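PDB 3GA9: capsule biosynthesis protein CapD proenzyme from Bacillus anthracis, which cleaves the poly-gamma-D-glutamate capsule and joins it by an amide bond to the side-chain amino group of meso-diaminopimelic acid in the peptidoglycan. Local coordinates for residues A44-I49 with Y110-Y115; G69-I74 with I82-T87; Q95-G100 with T205-L210; F135-S140 with E165-G170. All blocks are in the same frame, centred on the assembly; numbering follows the deposited sequence.

This chain is the N-terminal piece of the CapD precursor, a gamma-glutamyltransferase of the Ntn-hydrolase clan, and its contacts illustrate how one layered fold is tied at several depths. Contact 1 pairs helices 44-58 and 104-115 against the sheet to which contact 2 belongs; their centres lie about 12 Å apart and they touch through I111 and M71. Contact 2 falls between the halves of contact 1 in sequence. Contact 3 brings the loop after the sheet to the end of helix 196-206, and its G100 meets E86 of contact 2. Contacts 1 and 3 alternate along the chain, and contact 4, peripheral and about 30 Å from the others between centres, lies in sequence between the halves of contact 3.

Contact 1: residues A44-I49 with Y110-Y115; sequences AVDAAI and YIHDNY
V45 and I49, one turn apart, face I111, H112 and Y115 in an antiparallel helix pair that belongs to the helical layer packed on the central sheet of this Ntn-hydrolase fold. The axes of the two short segments run at 162° to each other, 10.1 Å apart at closest approach. V45 points its CB toward the partner helix, where it meets the CG2 branch of I111 at 4.4 Å. The same valine also packs on I73 of strand 68-75, so it joins helix to helix and helix to sheet.

D46 does a different job. Its carboxylate reaches past the end of helix 104-115, where OD1 takes the backbone N of S117 and OD2 that of L118. H112 turns NE2 to the carbonyl O of L118, so both side chains hold the same link between helices 104-115 and 120-133. D46 OD1 remains 4.8 Å from H112 NE2, near enough that the carboxylate might favour a protonated imidazole.

At I49 the packing becomes apolar again. CG1 anti to the carbonyl carbon (chi1 -62°) and an extended chain (chi2 153°) carry CD1 to H112. The side chains of I49 and H112 cross nearly at right angles, and the isoleucine tip comes in at the edge of the imidazole, near its plane. I49 CD1 lies 3.8 Å from H112 CB and 4.1 Å from H112 CD2.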
loop_
_atom_site.group_PDB
_atom_site.type_symbol
_atom_site.label_atom_id
_atom_site.label_comp_id
_atom_site.label_asym_id
_atom_site.label_seq_id
_atom_site.Cartn_x
_atom_site.Cartn_y
_atom_site.Cartn_z
ATOM N N ALA A 44 -12.154 13.449 2.017
ATOM C CA ALA A 44 -11.452 12.220 1.679
ATOM C C ALA A 44 -10.249 12.038 2.586
ATOM O O ALA A 44 -9.911 10.905 2.923
ATOM C CB ALA A 44 -11.045 12.186 0.205
ATOM N N VAL A 45 -9.636 13.138 3.020
ATOM C CA VAL A 45 -8.475 13.033 3.917
ATOM C C VAL A 45 -8.834 12.742 5.384
ATOM O O VAL A 45 -8.097 12.028 6.079
ATOM C CB VAL A 45 -7.505 14.242 3.808
ATOM C CG1 VAL A 45 -7.250 14.575 2.336
ATOM C CG2 VAL A 45 -8.019 15.427 4.569
ATOM N N ASP A 46 -9.952 13.286 5.856
ATOM C CA ASP A 46 -10.460 12.890 7.166
ATOM C C ASP A 46 -10.817 11.398 7.151
ATOM O O ASP A 46 -10.459 10.660 8.075
ATOM C CB ASP A 46 -11.661 13.749 7.596
ATOM C CG ASP A 46 -11.269 15.225 7.891
ATOM O OD1 ASP A 46 -10.057 15.555 8.020
ATOM O OD2 ASP A 46 -12.190 16.074 8.013
ATOM N N ALA A 47 -11.508 10.950 6.102
ATOM C CA ALA A 47 -11.810 9.512 5.954
ATOM C C ALA A 47 -10.517 8.669 5.897
ATOM O O ALA A 47 -10.480 7.596 6.476
ATOM C CB ALA A 47 -12.670 9.255 4.733
ATOM N N ALA A 48 -9.478 9.177 5.214
ATOM C CA ALA A 48 -8.197 8.506 5.042
ATOM C C ALA A 48 -7.467 8.280 6.361
ATOM O O ALA A 48 -6.895 7.226 6.594
ATOM C CB ALA A 48 -7.309 9.295 4.066
ATOM N N ILE A 49 -7.490 9.272 7.235
ATOM C CA ILE A 49 -6.889 9.122 8.567
ATOM C C ILE A 49 -7.625 8.072 9.371
ATOM O O ILE A 49 -7.004 7.253 10.073
ATOM C CB ILE A 49 -6.884 10.454 9.323
ATOM C CG1 ILE A 49 -6.032 11.451 8.570
ATOM C CG2 ILE A 49 -6.372 10.278 10.781
ATOM C CD1 ILE A 49 -6.472 12.847 8.840
ATOM N N TYR A 110 0.587 15.417 10.184
ATOM C CA TYR A 110 0.946 16.390 9.173
ATOM C C TYR A 110 -0.225 16.534 8.200
ATOM O O TYR A 110 -0.669 17.640 7.881
ATOM C CB TYR A 110 2.232 15.980 8.414
ATOM C CG TYR A 110 2.601 17.042 7.420
ATOM C CD1 TYR A 110 1.978 17.078 6.157
ATOM C CD2 TYR A 110 3.491 18.076 7.760
ATOM C CE1 TYR A 110 2.256 18.099 5.234
ATOM C CE2 TYR A 110 3.781 19.112 6.826
ATOM C CZ TYR A 110 3.150 19.103 5.586
ATOM O OH TYR A 110 3.377 20.088 4.676
ATOM N N ILE A 111 -0.736 15.397 7.737
ATOM C CA ILE A 111 -1.780 15.382 6.734
ATOM C C ILE A 111 -2.972 16.089 7.345
ATOM O O ILE A 111 -3.670 16.849 6.672
ATOM C CB ILE A 111 -2.129 13.937 6.357
ATOM C CG1 ILE A 111 -1.096 13.407 5.338
ATOM C CG2 ILE A 111 -3.578 13.816 5.827
ATOM C CD1 ILE A 111 -1.137 11.890 5.137
ATOM N N HIS A 112 -3.224 15.827 8.628
ATOM C CA HIS A 112 -4.405 16.394 9.217
ATOM C C HIS A 112 -4.275 17.911 9.351
ATOM O O HIS A 112 -5.172 18.643 8.947
ATOM C CB HIS A 112 -4.725 15.750 10.546
ATOM C CG HIS A 112 -5.885 16.374 11.235
ATOM N ND1 HIS A 112 -5.745 17.431 12.111
ATOM C CD2 HIS A 112 -7.209 16.112 11.155
ATOM C CE1 HIS A 112 -6.938 17.780 12.555
ATOM N NE2 HIS A 112 -7.844 16.998 11.988
ATOM N N ASP A 113 -3.149 18.364 9.884
ATOM C CA ASP A 113 -2.903 19.799 10.086
ATOM C C ASP A 113 -2.963 20.606 8.812
ATOM O O ASP A 113 -3.349 21.758 8.833
ATOM C CB ASP A 113 -1.566 20.042 10.786
ATOM C CG ASP A 113 -1.605 19.634 12.265
ATOM O OD1 ASP A 113 -2.716 19.298 12.774
ATOM O OD2 ASP A 113 -0.519 19.636 12.915
ATOM N N ASN A 114 -2.592 19.991 7.699
ATOM C CA ASN A 114 -2.488 20.717 6.455
ATOM C C ASN A 114 -3.685 20.521 5.562
ATOM O O ASN A 114 -3.997 21.402 4.771
ATOM C CB ASN A 114 -1.173 20.364 5.764
ATOM C CG ASN A 114 0.027 20.834 6.553
ATOM O OD1 ASN A 114 0.502 21.946 6.337
ATOM N ND2 ASN A 114 0.482 20.036 7.520
ATOM N N TYR A 115 -4.371 19.387 5.703
ATOM C CA TYR A 115 -5.497 19.071 4.826
ATOM C C TYR A 115 -6.759 18.591 5.497
ATOM O O TYR A 115 -7.730 18.287 4.801
ATOM C CB TYR A 115 -5.103 18.033 3.777
ATOM C CG TYR A 115 -3.884 18.429 3.011
ATOM C CD1 TYR A 115 -3.992 19.160 1.828
ATOM C CD2 TYR A 115 -2.622 18.079 3.472
ATOM C CE1 TYR A 115 -2.864 19.538 1.122
ATOM C CE2 TYR A 115 -1.482 18.474 2.781
ATOM C CZ TYR A 115 -1.621 19.200 1.616
ATOM O OH TYR A 115 -0.492 19.565 0.944
#

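Contact 2: residues G69-I74 with I82-T87; sequences GGMLII and IDYRET
With chi1 at 45°, the CG of Y84 sits between its backbone N and carbonyl carbon, which folds the ring back under the G69-G70 peptide. One ring face receives G69 O 3.2 Å above its centre, G70 N nearer the rim, and an off-centre CH-pi contact from G70 CA. G69, having no side chain, lets the ring lie this close to the backbone. M71, a selenomethionine, instead meets the ring edge, its CB lying 4.0 Å from Y84 CE2.

The backbones form an antiparallel hairpin. M71 and I82 are a hydrogen-bonded pair, with M71 N to I82 O at 2.8 Å and I82 N to M71 O at 2.7 Å. Next along, Y84 N gives a bond of 2.9 Å to G69 O; the return bond from G69 N to Y84 O is weak. D83 OD1 accepts from R85 N in an Asx turn.

M71 and I82 direct their side chains onto I111 of helix 104-115. Strand 219-228 lies beyond strand 78-83, with R221 forming a salt bridge to D83, and strand 68-75 pairs on its other edge with a strand of the second CapD chain.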
loop_
_atom_site.group_PDB
_atom_site.type_symbol
_atom_site.label_atom_id
_atom_site.label_comp_id
_atom_site.label_asym_id
_atom_site.label_seq_id
_atom_site.Cartn_x
_atom_site.Cartn_y
_atom_site.Cartn_z
ATOM N N GLY A 69 4.443 4.969 5.363
ATOM C CA GLY A 69 3.767 4.821 4.097
ATOM C C GLY A 69 3.787 6.119 3.329
ATOM O O GLY A 69 4.561 7.028 3.648
ATOM N N GLY A 70 2.916 6.210 2.323
ATOM C CA GLY A 70 2.779 7.430 1.544
ATOM C C GLY A 70 1.375 7.675 1.060
ATOM O O GLY A 70 0.616 6.725 0.798
HETATM N N MSE A 71 1.026 8.956 0.924
HETATM C CA MSE A 71 -0.299 9.337 0.534
HETATM C C MSE A 71 -0.268 10.313 -0.644
HETATM O O MSE A 71 0.418 11.355 -0.590
HETATM C CB MSE A 71 -1.075 9.940 1.702
HETATM C CG MSE A 71 -2.500 10.328 1.310
HETATM SE SE MSE A 71 -3.590 10.776 2.856
HETATM C CE MSE A 71 -3.547 9.096 3.812
ATOM N N LEU A 72 -1.028 9.960 -1.685
ATOM C CA LEU A 72 -1.306 10.857 -2.796
ATOM C C LEU A 72 -2.662 11.493 -2.583
ATOM O O LEU A 72 -3.669 10.789 -2.368
ATOM C CB LEU A 72 -1.343 10.054 -4.085
ATOM C CG LEU A 72 -1.043 10.690 -5.420
ATOM C CD1 LEU A 72 0.257 11.466 -5.446
ATOM C CD2 LEU A 72 -1.001 9.522 -6.414
ATOM N N ILE A 73 -2.695 12.821 -2.626
ATOM C CA ILE A 73 -3.948 13.539 -2.539
ATOM C C ILE A 73 -4.121 14.357 -3.808
ATOM O O ILE A 73 -3.382 15.287 -4.071
ATOM C CB ILE A 73 -4.040 14.461 -1.277
ATOM C CG1 ILE A 73 -3.639 13.705 0.001
ATOM C CG2 ILE A 73 -5.435 15.088 -1.135
ATOM C CD1 ILE A 73 -3.421 14.626 1.228
ATOM N N ILE A 74 -5.108 13.980 -4.599
ATOM C CA ILE A 74 -5.476 14.747 -5.794
ATOM C C ILE A 74 -6.902 15.307 -5.669
ATOM O O ILE A 74 -7.882 14.540 -5.596
ATOM C CB ILE A 74 -5.414 13.899 -7.078
ATOM C CG1 ILE A 74 -4.124 13.066 -7.158
ATOM C CG2 ILE A 74 -5.638 14.804 -8.325
ATOM C CD1 ILE A 74 -2.822 13.829 -7.011
ATOM N N ILE A 82 2.318 13.060 0.222
ATOM C CA ILE A 82 2.911 13.046 1.573
ATOM C C ILE A 82 3.724 11.741 1.806
ATOM O O ILE A 82 3.229 10.616 1.627
ATOM C CB ILE A 82 1.850 13.183 2.703
ATOM C CG1 ILE A 82 0.608 13.971 2.254
ATOM C CG2 ILE A 82 2.506 13.704 3.996
ATOM C CD1 ILE A 82 0.799 15.490 2.253
ATOM N N ASP A 83 4.971 11.907 2.206
ATOM C CA ASP A 83 5.872 10.790 2.369
ATOM C C ASP A 83 6.193 10.662 3.851
ATOM O O ASP A 83 6.946 11.455 4.389
ATOM C CB ASP A 83 7.144 11.057 1.539
ATOM C CG ASP A 83 8.272 10.113 1.846
ATOM O OD1 ASP A 83 8.174 9.266 2.754
ATOM O OD2 ASP A 83 9.300 10.209 1.147
ATOM N N TYR A 84 5.633 9.638 4.493
ATOM C CA TYR A 84 5.866 9.396 5.920
ATOM C C TYR A 84 6.494 8.021 6.133
ATOM O O TYR A 84 6.174 7.278 7.052
ATOM C CB TYR A 84 4.575 9.552 6.738
ATOM C CG TYR A 84 3.375 8.874 6.123
ATOM C CD1 TYR A 84 3.037 7.563 6.464
ATOM C CD2 TYR A 84 2.571 9.556 5.198
ATOM C CE1 TYR A 84 1.910 6.940 5.883
ATOM C CE2 TYR A 84 1.472 8.972 4.627
ATOM C CZ TYR A 84 1.137 7.659 4.964
ATOM O OH TYR A 84 0.016 7.103 4.383
ATOM N N ARG A 85 7.448 7.726 5.283
ATOM C CA ARG A 85 8.177 6.521 5.402
ATOM C C ARG A 85 9.187 6.607 6.551
ATOM O O ARG A 85 9.653 7.693 6.913
ATOM C CB ARG A 85 8.867 6.302 4.075
ATOM C CG ARG A 85 9.347 4.952 3.874
ATOM C CD ARG A 85 9.072 4.511 2.460
ATOM N NE ARG A 85 10.120 3.558 2.135
ATOM C CZ ARG A 85 10.074 2.267 2.440
ATOM N NH1 ARG A 85 9.000 1.755 3.057
ATOM N NH2 ARG A 85 11.105 1.494 2.108
ATOM N N GLU A 86 9.498 5.449 7.125
ATOM C CA GLU A 86 10.462 5.304 8.213
ATOM C C GLU A 86 11.862 5.760 7.792
ATOM O O GLU A 86 12.265 5.603 6.651
ATOM C CB GLU A 86 10.516 3.839 8.684
ATOM C CG GLU A 86 9.121 3.153 8.856
ATOM C CD GLU A 86 8.577 2.410 7.588
ATOM O OE1 GLU A 86 8.515 3.010 6.469
ATOM O OE2 GLU A 86 8.168 1.222 7.727
ATOM N N THR A 87 12.602 6.337 8.723
ATOM C CA THR A 87 13.937 6.813 8.412
ATOM C C THR A 87 14.976 6.073 9.243
ATOM O O THR A 87 14.681 5.629 10.378
ATOM C CB THR A 87 14.066 8.283 8.703
ATOM O OG1 THR A 87 13.573 8.522 10.014
ATOM C CG2 THR A 87 13.242 9.082 7.734
#

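Contact 3: residues Q95-G100 with T205-L210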
loop_
_atom_site.group_PDB
_atom_site.type_symbol
_atom_site.label_atom_id
_atom_site.label_comp_id
_atom_site.label_asym_id
_atom_site.label_seq_id
_atom_site.Cartn_x
_atom_site.Cartn_y
_atom_site.Cartn_z
ATOM N N GLN A 95 24.500 -4.934 14.097
ATOM C CA GLN A 95 24.052 -4.458 12.787
ATOM C C GLN A 95 23.422 -3.056 12.660
ATOM O O GLN A 95 23.962 -2.246 11.905
ATOM C CB GLN A 95 23.242 -5.538 12.051
ATOM C CG GLN A 95 22.934 -5.220 10.598
ATOM C CD GLN A 95 24.096 -5.468 9.665
ATOM O OE1 GLN A 95 25.240 -5.103 9.952
ATOM N NE2 GLN A 95 23.805 -6.074 8.525
ATOM N N LYS A 96 22.345 -2.705 13.370
ATOM C CA LYS A 96 21.717 -3.344 14.551
ATOM C C LYS A 96 20.511 -4.205 14.122
ATOM O O LYS A 96 20.549 -4.787 13.033
ATOM C CB LYS A 96 21.193 -2.183 15.376
ATOM C CG LYS A 96 20.603 -1.113 14.434
ATOM C CD LYS A 96 19.888 -0.017 15.178
ATOM C CE LYS A 96 18.628 0.365 14.433
ATOM N NZ LYS A 96 17.551 0.551 15.456
ATOM N N PRO A 97 19.425 -4.284 14.957
ATOM C CA PRO A 97 18.108 -4.608 14.327
ATOM C C PRO A 97 17.695 -3.552 13.270
ATOM O O PRO A 97 17.831 -2.352 13.490
ATOM C CB PRO A 97 17.112 -4.663 15.514
ATOM C CG PRO A 97 17.876 -4.185 16.738
ATOM C CD PRO A 97 19.363 -4.391 16.431
ATOM N N HIS A 98 17.233 -4.009 12.117
ATOM C CA HIS A 98 16.974 -3.120 10.995
ATOM C C HIS A 98 15.587 -2.521 11.111
ATOM O O HIS A 98 14.679 -2.919 10.407
ATOM C CB HIS A 98 17.139 -3.890 9.685
ATOM C CG HIS A 98 18.193 -4.952 9.756
ATOM N ND1 HIS A 98 19.541 -4.659 9.857
ATOM C CD2 HIS A 98 18.100 -6.305 9.773
ATOM C CE1 HIS A 98 20.229 -5.786 9.908
ATOM N NE2 HIS A 98 19.379 -6.798 9.864
ATOM N N ILE A 99 15.449 -1.567 12.026
ATOM C CA ILE A 99 14.189 -0.872 12.313
ATOM C C ILE A 99 14.333 0.645 12.048
ATOM O O ILE A 99 15.179 1.280 12.649
ATOM C CB ILE A 99 13.799 -1.103 13.809
ATOM C CG1 ILE A 99 13.741 -2.598 14.120
ATOM C CG2 ILE A 99 12.495 -0.357 14.190
ATOM C CD1 ILE A 99 13.510 -2.920 15.596
ATOM N N GLY A 100 13.518 1.221 11.161
ATOM C CA GLY A 100 13.465 2.684 10.979
ATOM C C GLY A 100 12.619 3.399 12.048
ATOM O O GLY A 100 11.817 2.775 12.731
ATOM N N THR A 205 13.175 -1.185 22.777
ATOM C CA THR A 205 12.963 -2.328 21.878
ATOM C C THR A 205 13.786 -2.240 20.589
ATOM O O THR A 205 14.279 -3.241 20.106
ATOM C CB THR A 205 11.475 -2.475 21.489
ATOM O OG1 THR A 205 10.657 -2.442 22.667
ATOM C CG2 THR A 205 11.237 -3.793 20.741
ATOM N N ALA A 206 13.904 -1.035 20.029
ATOM C CA ALA A 206 14.509 -0.849 18.718
ATOM C C ALA A 206 15.973 -0.441 18.805
ATOM O O ALA A 206 16.703 -0.538 17.822
ATOM C CB ALA A 206 13.719 0.190 17.924
ATOM N N LYS A 207 16.390 0.019 19.979
ATOM C CA LYS A 207 17.752 0.499 20.214
ATOM C C LYS A 207 17.972 1.759 19.399
ATOM O O LYS A 207 18.975 1.881 18.699
ATOM C CB LYS A 207 18.809 -0.563 19.874
ATOM C CG LYS A 207 18.504 -1.957 20.380
ATOM C CD LYS A 207 18.436 -2.001 21.890
ATOM C CE LYS A 207 18.208 -3.440 22.386
ATOM N NZ LYS A 207 18.725 -3.596 23.790
ATOM N N ILE A 208 17.008 2.668 19.441
ATOM C CA ILE A 208 17.090 3.900 18.690
ATOM C C ILE A 208 17.033 4.990 19.725
ATOM O O ILE A 208 16.252 4.896 20.678
ATOM C CB ILE A 208 15.895 4.088 17.729
ATOM C CG1 ILE A 208 15.920 3.050 16.605
ATOM C CG2 ILE A 208 15.834 5.537 17.205
ATOM C CD1 ILE A 208 14.706 3.118 15.610
ATOM N N SER A 209 17.855 6.019 19.563
ATOM C CA SER A 209 17.931 7.055 20.579
ATOM C C SER A 209 16.602 7.812 20.656
ATOM O O SER A 209 15.838 7.858 19.681
ATOM C CB SER A 209 19.064 8.032 20.268
ATOM O OG SER A 209 18.697 8.819 19.153
ATOM N N LEU A 210 16.361 8.416 21.808
ATOM C CA LEU A 210 15.207 9.266 22.009
ATOM C C LEU A 210 15.197 10.438 21.071
ATOM O O LEU A 210 14.156 10.818 20.528
ATOM C CB LEU A 210 15.132 9.737 23.456
ATOM C CG LEU A 210 14.636 8.634 24.401
ATOM C CD1 LEU A 210 14.742 9.124 25.841
ATOM C CD2 LEU A 210 13.199 8.214 24.103
#
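I99 lays the end of its side chain over A206, the CD1 methyl meeting A206 CA and A206 CB at 3.9 Å each. Its CG2 branch also brushes A206 CB, so the small alanine side chain lies against both arms of the isoleucine. I99 then meets I208, whose CD1 approaches the carbonyl of I99 at 3.5 Å from I99 O.

Beside this apolar patch runs K96. Its first torsion, 39°, sets CG between the backbone N and carbonyl carbon, and further bends at chi3 and chi4 curl the chain toward A206. There NZ donates to A206 O at 2.7 Å, tilted 32° from the carbonyl plane. The acceptor belongs to the last turn of helix 196-206, which breaks at K207, where phi turns positive. The ammonium thus meets a carbonyl of the helix's last turn, where its charge would be expected to be favoured by the negative end of the helix dipole. The side chain of I208 crosses that of K96 at about a right angle, bringing I208 CG1 to 3.2 Å from K96 NZ, a close approach.

P97 adds its ring carbon CG near A206 O at 4.0 Å. Beyond I208, S209 is the N-cap of helix 210-214, its OG bonded to D212 N. On the loop side G100 O accepts from N36 ND2 of the second CapD chain.

Contact 4: residues F135-S140 with E165-G170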
loop_
_atom_site.group_PDB
_atom_site.type_symbol
_atom_site.label_atom_id
_atom_site.label_comp_id
_atom_site.label_asym_id
_atom_site.label_seq_id
_atom_site.Cartn_x
_atom_site.Cartn_y
_atom_site.Cartn_z
ATOM N N PHE A 135 -12.479 -6.803 17.770
ATOM C CA PHE A 135 -13.068 -6.999 16.477
ATOM C C PHE A 135 -12.949 -8.493 16.214
ATOM O O PHE A 135 -12.198 -9.187 16.885
ATOM C CB PHE A 135 -12.309 -6.190 15.429
ATOM C CG PHE A 135 -10.940 -6.720 15.108
ATOM C CD1 PHE A 135 -10.744 -7.538 14.000
ATOM C CD2 PHE A 135 -9.844 -6.375 15.886
ATOM C CE1 PHE A 135 -9.457 -8.025 13.665
ATOM C CE2 PHE A 135 -8.566 -6.839 15.578
ATOM C CZ PHE A 135 -8.366 -7.690 14.453
ATOM N N LYS A 136 -13.682 -8.982 15.237
ATOM C CA LYS A 136 -13.679 -10.396 14.938
ATOM C C LYS A 136 -12.591 -10.748 13.894
ATOM O O LYS A 136 -12.518 -10.136 12.817
ATOM C CB LYS A 136 -15.099 -10.765 14.473
ATOM C CG LYS A 136 -15.367 -12.197 14.101
ATOM C CD LYS A 136 -16.887 -12.412 13.902
ATOM C CE LYS A 136 -17.194 -13.274 12.655
ATOM N NZ LYS A 136 -18.504 -14.002 12.805
ATOM N N VAL A 137 -11.739 -11.730 14.205
ATOM C CA VAL A 137 -10.658 -12.030 13.280
ATOM C C VAL A 137 -11.124 -12.777 12.039
ATOM O O VAL A 137 -11.971 -13.658 12.097
ATOM C CB VAL A 137 -9.379 -12.644 13.945
ATOM C CG1 VAL A 137 -9.201 -12.139 15.380
ATOM C CG2 VAL A 137 -9.353 -14.142 13.855
ATOM N N ASP A 138 -10.565 -12.375 10.902
ATOM C CA ASP A 138 -10.866 -12.976 9.618
ATOM C C ASP A 138 -9.847 -14.054 9.241
ATOM O O ASP A 138 -8.846 -14.267 9.937
ATOM C CB ASP A 138 -10.893 -11.894 8.524
ATOM C CG ASP A 138 -9.477 -11.398 8.138
ATOM O OD1 ASP A 138 -8.784 -10.785 8.985
ATOM O OD2 ASP A 138 -9.061 -11.644 6.973
ATOM N N ASP A 139 -10.122 -14.705 8.115
ATOM C CA ASP A 139 -9.252 -15.710 7.511
ATOM C C ASP A 139 -7.803 -15.249 7.424
ATOM O O ASP A 139 -6.897 -15.921 7.917
ATOM C CB ASP A 139 -9.736 -16.022 6.076
ATOM C CG ASP A 139 -10.757 -17.164 6.016
ATOM O OD1 ASP A 139 -11.140 -17.730 7.104
ATOM O OD2 ASP A 139 -11.167 -17.497 4.852
ATOM N N SER A 140 -7.592 -14.110 6.772
ATOM C CA SER A 140 -6.242 -13.725 6.407
ATOM C C SER A 140 -5.366 -13.467 7.638
ATOM O O SER A 140 -4.217 -13.900 7.677
ATOM C CB SER A 140 -6.262 -12.551 5.450
ATOM O OG SER A 140 -7.027 -11.516 6.013
ATOM N N GLU A 165 -1.709 -21.372 19.899
ATOM C CA GLU A 165 -2.144 -21.452 18.502
ATOM C C GLU A 165 -2.632 -20.098 17.975
ATOM O O GLU A 165 -3.093 -19.280 18.760
ATOM C CB GLU A 165 -3.260 -22.484 18.362
ATOM C CG GLU A 165 -2.926 -23.882 18.914
ATOM C CD GLU A 165 -1.988 -24.728 18.024
ATOM O OE1 GLU A 165 -1.485 -24.252 16.967
ATOM O OE2 GLU A 165 -1.741 -25.903 18.405
ATOM N N PRO A 166 -2.533 -19.855 16.644
ATOM C CA PRO A 166 -3.054 -18.595 16.084
ATOM C C PRO A 166 -4.532 -18.401 16.425
ATOM O O PRO A 166 -5.312 -19.342 16.321
ATOM C CB PRO A 166 -2.884 -18.781 14.577
ATOM C CG PRO A 166 -1.800 -19.771 14.438
ATOM C CD PRO A 166 -1.943 -20.709 15.596
ATOM N N ILE A 167 -4.907 -17.201 16.862
ATOM C CA ILE A 167 -6.307 -16.899 17.161
ATOM C C ILE A 167 -7.215 -17.270 15.973
ATOM O O ILE A 167 -6.916 -16.933 14.836
ATOM C CB ILE A 167 -6.467 -15.428 17.622
ATOM C CG1 ILE A 167 -7.862 -15.184 18.215
ATOM C CG2 ILE A 167 -6.094 -14.444 16.510
ATOM C CD1 ILE A 167 -7.933 -14.009 19.193
ATOM N N GLU A 168 -8.313 -17.980 16.225
ATOM C CA GLU A 168 -9.083 -18.573 15.115
ATOM C C GLU A 168 -10.013 -17.591 14.488
ATOM O O GLU A 168 -10.426 -16.670 15.137
ATOM C CB GLU A 168 -9.909 -19.752 15.601
ATOM C CG GLU A 168 -9.123 -20.773 16.403
ATOM C CD GLU A 168 -10.047 -21.819 17.008
ATOM O OE1 GLU A 168 -10.790 -21.479 17.967
ATOM O OE2 GLU A 168 -10.044 -22.974 16.521
ATOM N N THR A 169 -10.346 -17.793 13.220
ATOM C CA THR A 169 -11.368 -17.001 12.550
ATOM C C THR A 169 -12.653 -16.975 13.388
ATOM O O THR A 169 -13.082 -18.007 13.919
ATOM C CB THR A 169 -11.649 -17.567 11.152
ATOM O OG1 THR A 169 -10.420 -17.598 10.426
ATOM C CG2 THR A 169 -12.661 -16.703 10.371
ATOM N N GLY A 170 -13.249 -15.794 13.547
ATOM C CA GLY A 170 -14.464 -15.683 14.370
ATOM C C GLY A 170 -14.230 -15.204 15.789
ATOM O O GLY A 170 -15.122 -14.608 16.369
#
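V137 and I167 meet at a slant, the CG1 methyl of the valine against the CG2 methyl of the isoleucine at 4.0 Å. For I167 this branch is the one wedged between its backbone N and carbonyl carbon; I167 also packs on L145 of helix 139-152 and L173 of strand 172-173. The second methyl of V137 is turned to the backbone: CG2 lies only 3.0 Å from E168 O, a tight fit, and chi1 of -31° is well off a staggered value, consistent with some strain.

Around V137 O the partners are polar and apolar together. G170 N gives a nearly straight bond of 2.9 Å to it, with an N-H...O angle of 170° and the donor in the carbonyl plane. T169 adds a CA-H...O contact to the same oxygen, and its CG2 methyl rests 3.6 Å from V137 O. K136, with CG anti to its N at -180°, runs along G170 and brings CG to 3.3 Å from G170 O before the chain bends at chi3.

Farther on, D139 and T169 also pass each other at a slant. The bond from T169 OG1 to D139 OD1 is weak, and the place of that hydroxyl is uncertain. D138 stands at the N-cap of helix 139-152.

The G170 bond lies next to the short antiparallel pair 135-136 and 172-173; V137 also has a backbone hydrogen bond with E171. The chemistry thus implies a join in which one straight backbone bond and aliphatic packing are the clear elements, while the weak hydroxyl-carboxylate pair, on exposed residues, probably adds less.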